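Local coordinates for protein galactose-binding lectin (Arachis hypogaea, PDB 6VAW) that binds D-galactose and related glycans as a legume lectin, through a carbohydrate site built beside bound calcium and manganese ions, at residues Gly119-Thr124 with Tyr130-Thr135. Residues are numbered along the deposited sequence; the frame is centred on the assembly and turned at random.
Sequences GVEFDT and YNDPPT. With MN (manganese (II) ion), chain F; CA (calcium ion), chain G.
One carboxylate oxygen, Asp123 OD2, is shared by manganese and calcium, and Asp132 bridges the same pair of ions. Asp123 OD2 stands 2.1 Å from manganese and 2.6 Å from calcium, the manganese–OD2–calcium angle being 129°. Because Asp123 OD1 also reaches calcium (2.5 Å), this carboxylate chelates that ion through both oxygens, whereas Asp132 splits its pair, OD1 going to manganese at 2.2 Å and OD2 to calcium at 2.4 Å. Asp123 OD2 and Asp132 OD1 come within 3.1 Å, a closeness of like charges that the two cations probably offset. This is the two-metal site of legume lectins, formed where strand 117-123 of the seven-stranded sheet ends and the following loop folds back. With CG between the backbone N and the carbonyl carbon (chi1 58°) and the chain extended beyond it, Glu121 brings OE2 to manganese at 2.1 Å, nearly trans to Asp132 OD1 (OE2–manganese–OD1 angle 166°); Glu121 OE1 accepts a 2.7 Å hydrogen bond from a manganese-bound water. That water, a second one and His137 complete six ligands. Tyr125 and Asn127 also line the galactoside pocket, consistent with calcium helping to shape the sugar site, as in other legume lectins. Calcium has seven ligands, two of them waters and two from Tyr125 O and Asn127 OD1.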
ATOM      1  N   GLY A 119      -2.044   3.796 -26.362  1.00 25.30           N
ATOM      2  CA  GLY A 119      -1.083   4.603 -25.622  1.00 25.06           C
ATOM      3  C   GLY A 119      -1.387   6.068 -25.464  1.00 26.14           C
ATOM      4  O   GLY A 119      -2.327   6.585 -26.054  1.00 25.31           O
ATOM      5  N   VAL A 120      -0.564   6.730 -24.658  1.00 19.29           N
ATOM      6  CA  VAL A 120      -0.624   8.165 -24.403  1.00 18.73           C
ATOM      7  C   VAL A 120       0.751   8.700 -24.789  1.00 21.33           C
ATOM      8  O   VAL A 120       1.718   8.365 -24.125  1.00 17.50           O
ATOM      9  CB  VAL A 120      -0.998   8.504 -22.924  1.00 20.82           C
ATOM     10  CG1 VAL A 120      -1.059  10.010 -22.701  1.00 21.47           C
ATOM     11  CG2 VAL A 120      -2.302   7.821 -22.475  1.00 19.78           C
ATOM     12  N   GLU A 121       0.831   9.490 -25.868  1.00 21.07           N
ATOM     13  CA  GLU A 121       2.097  10.031 -26.382  1.00 19.74           C
ATOM     14  C   GLU A 121       2.331  11.465 -25.940  1.00 23.98           C
ATOM     15  O   GLU A 121       1.397  12.264 -25.834  1.00 23.34           O
ATOM     16  CB  GLU A 121       2.180   9.959 -27.916  1.00 20.43           C
ATOM     17  CG  GLU A 121       1.032  10.697 -28.590  1.00 25.10           C
ATOM     18  CD  GLU A 121       1.259  10.848 -30.072  1.00 32.26           C
ATOM     19  OE1 GLU A 121       1.294   9.807 -30.754  1.00 22.69           O
ATOM     20  OE2 GLU A 121       1.353  11.993 -30.562  1.00 18.83           O
ATOM     21  N   PHE A 122       3.610  11.771 -25.700  1.00 21.77           N
ATOM     22  CA  PHE A 122       4.126  13.097 -25.352  1.00 21.76           C
ATOM     23  C   PHE A 122       5.068  13.410 -26.498  1.00 25.09           C
ATOM     24  O   PHE A 122       6.242  13.079 -26.454  1.00 21.29           O
ATOM     25  CB  PHE A 122       4.804  13.045 -23.971  1.00 23.42           C
ATOM     26  CG  PHE A 122       3.840  12.546 -22.921  1.00 24.10           C
ATOM     27  CD1 PHE A 122       3.026  13.430 -22.231  1.00 26.32           C
ATOM     28  CD2 PHE A 122       3.705  11.183 -22.665  1.00 25.43           C
ATOM     29  CE1 PHE A 122       2.098  12.964 -21.283  1.00 26.73           C
ATOM     30  CE2 PHE A 122       2.782  10.718 -21.721  1.00 28.02           C
ATOM     31  CZ  PHE A 122       1.976  11.609 -21.047  1.00 25.80           C
ATOM     32  N   ASP A 123       4.485  13.905 -27.579  1.00 22.64           N
ATOM     33  CA  ASP A 123       5.085  14.086 -28.884  1.00 20.90           C
ATOM     34  C   ASP A 123       5.713  15.463 -29.071  1.00 26.76           C
ATOM     35  O   ASP A 123       5.036  16.482 -28.948  1.00 26.60           O
ATOM     36  CB  ASP A 123       3.996  13.835 -29.925  1.00 21.86           C
ATOM     37  CG  ASP A 123       4.530  13.554 -31.295  1.00 22.25           C
ATOM     38  OD1 ASP A 123       5.759  13.728 -31.507  1.00 23.39           O
ATOM     39  OD2 ASP A 123       3.753  13.120 -32.148  1.00 19.89           O
ATOM     40  N   THR A 124       7.036  15.476 -29.367  1.00 24.59           N
ATOM     41  CA  THR A 124       7.805  16.719 -29.471  1.00 25.08           C
ATOM     42  C   THR A 124       8.234  17.080 -30.911  1.00 29.97           C
ATOM     43  O   THR A 124       9.005  18.032 -31.090  1.00 29.60           O
ATOM     44  CB  THR A 124       9.021  16.661 -28.536  1.00 35.91           C
ATOM     45  OG1 THR A 124       9.957  15.701 -29.010  1.00 34.38           O
ATOM     46  CG2 THR A 124       8.641  16.341 -27.096  1.00 31.02           C
ATOM     47  N   TYR A 130       2.071  11.386 -40.319  1.00 27.35           N
ATOM     48  CA  TYR A 130       1.207  10.822 -39.263  1.00 26.78           C
ATOM     49  C   TYR A 130       0.140  11.799 -38.812  1.00 30.14           C
ATOM     50  O   TYR A 130      -0.465  11.606 -37.760  1.00 28.38           O
ATOM     51  CB  TYR A 130       2.053  10.374 -38.063  1.00 27.69           C
ATOM     52  CG  TYR A 130       3.139   9.391 -38.446  1.00 29.64           C
ATOM     53  CD1 TYR A 130       2.862   8.295 -39.260  1.00 31.51           C
ATOM     54  CD2 TYR A 130       4.432   9.517 -37.944  1.00 30.22           C
ATOM     55  CE1 TYR A 130       3.854   7.384 -39.611  1.00 29.75           C
ATOM     56  CE2 TYR A 130       5.445   8.639 -38.326  1.00 31.51           C
ATOM     57  CZ  TYR A 130       5.150   7.568 -39.157  1.00 36.29           C
ATOM     58  OH  TYR A 130       6.123   6.662 -39.511  1.00 30.48           O
ATOM     59  N   ASN A 131      -0.089  12.838 -39.625  1.00 28.25           N
ATOM     60  CA  ASN A 131      -1.053  13.918 -39.444  1.00 28.13           C
ATOM     61  C   ASN A 131      -0.932  14.575 -38.057  1.00 32.61           C
ATOM     62  O   ASN A 131      -1.942  14.891 -37.421  1.00 31.70           O
ATOM     63  CB  ASN A 131      -2.495  13.425 -39.720  1.00 30.27           C
ATOM     64  CG  ASN A 131      -2.728  13.067 -41.177  1.00 57.90           C
ATOM     65  OD1 ASN A 131      -2.468  13.860 -42.094  1.00 51.19           O
ATOM     66  ND2 ASN A 131      -3.224  11.865 -41.426  1.00 49.10           N
ATOM     67  N   ASP A 132       0.317  14.789 -37.596  1.00 28.14           N
ATOM     68  CA  ASP A 132       0.577  15.425 -36.302  1.00 27.06           C
ATOM     69  C   ASP A 132       0.092  16.867 -36.281  1.00 31.35           C
ATOM     70  O   ASP A 132       0.253  17.547 -37.296  1.00 33.05           O
ATOM     71  CB  ASP A 132       2.085  15.407 -35.979  1.00 26.57           C
ATOM     72  CG  ASP A 132       2.577  14.199 -35.208  1.00 31.54           C
ATOM     73  OD1 ASP A 132       1.756  13.569 -34.497  1.00 30.08           O
ATOM     74  OD2 ASP A 132       3.785  13.891 -35.296  1.00 28.28           O
ATOM     75  N   PRO A 133      -0.395  17.393 -35.138  1.00 27.60           N
ATOM     76  CA  PRO A 133      -0.733  18.829 -35.091  1.00 28.93           C
ATOM     77  C   PRO A 133       0.560  19.678 -35.208  1.00 34.45           C
ATOM     78  O   PRO A 133       1.648  19.123 -35.061  1.00 30.67           O
ATOM     79  CB  PRO A 133      -1.449  18.997 -33.744  1.00 30.10           C
ATOM     80  CG  PRO A 133      -1.024  17.845 -32.921  1.00 33.95           C
ATOM     81  CD  PRO A 133      -0.631  16.728 -33.837  1.00 28.66           C
ATOM     82  N   PRO A 134       0.492  21.009 -35.478  1.00 36.28           N
ATOM     83  CA  PRO A 134       1.740  21.769 -35.708  1.00 36.46           C
ATOM     84  C   PRO A 134       2.663  21.986 -34.496  1.00 38.90           C
ATOM     85  O   PRO A 134       3.840  22.277 -34.707  1.00 37.68           O
ATOM     86  CB  PRO A 134       1.243  23.116 -36.254  1.00 38.83           C
ATOM     87  CG  PRO A 134      -0.159  23.236 -35.812  1.00 43.28           C
ATOM     88  CD  PRO A 134      -0.704  21.844 -35.743  1.00 38.91           C
ATOM     89  N   THR A 135       2.170  21.844 -33.245  1.00 33.47           N
ATOM     90  CA  THR A 135       3.004  22.067 -32.040  1.00 31.71           C
ATOM     91  C   THR A 135       3.163  20.780 -31.217  1.00 28.57           C
ATOM     92  O   THR A 135       2.513  19.787 -31.554  1.00 26.78           O
ATOM     93  CB  THR A 135       2.344  23.158 -31.138  1.00 44.12           C
ATOM     94  OG1 THR A 135       1.164  22.622 -30.524  1.00 39.25           O
ATOM     95  CG2 THR A 135       2.015  24.450 -31.883  1.00 46.67           C
TER
HETATM   96 MN    MN F 302       1.702  12.969 -32.409  1.00 37.32          MN
HETATM   97 CA    CA G 303       5.600  13.245 -33.924  1.00 23.60          CA
HETATM   98  O   HOH W   1       2.143  10.642 -33.169  1.00 21.48           O
HETATM   99  O   HOH W   2      -0.518  12.818 -32.866  1.00 24.33           O
HETATM  100  O   HOH W   3       7.593  12.502 -33.053  1.00 19.70           O
HETATM  101  O   HOH W   4       4.788  10.997 -34.160  1.00 21.17           O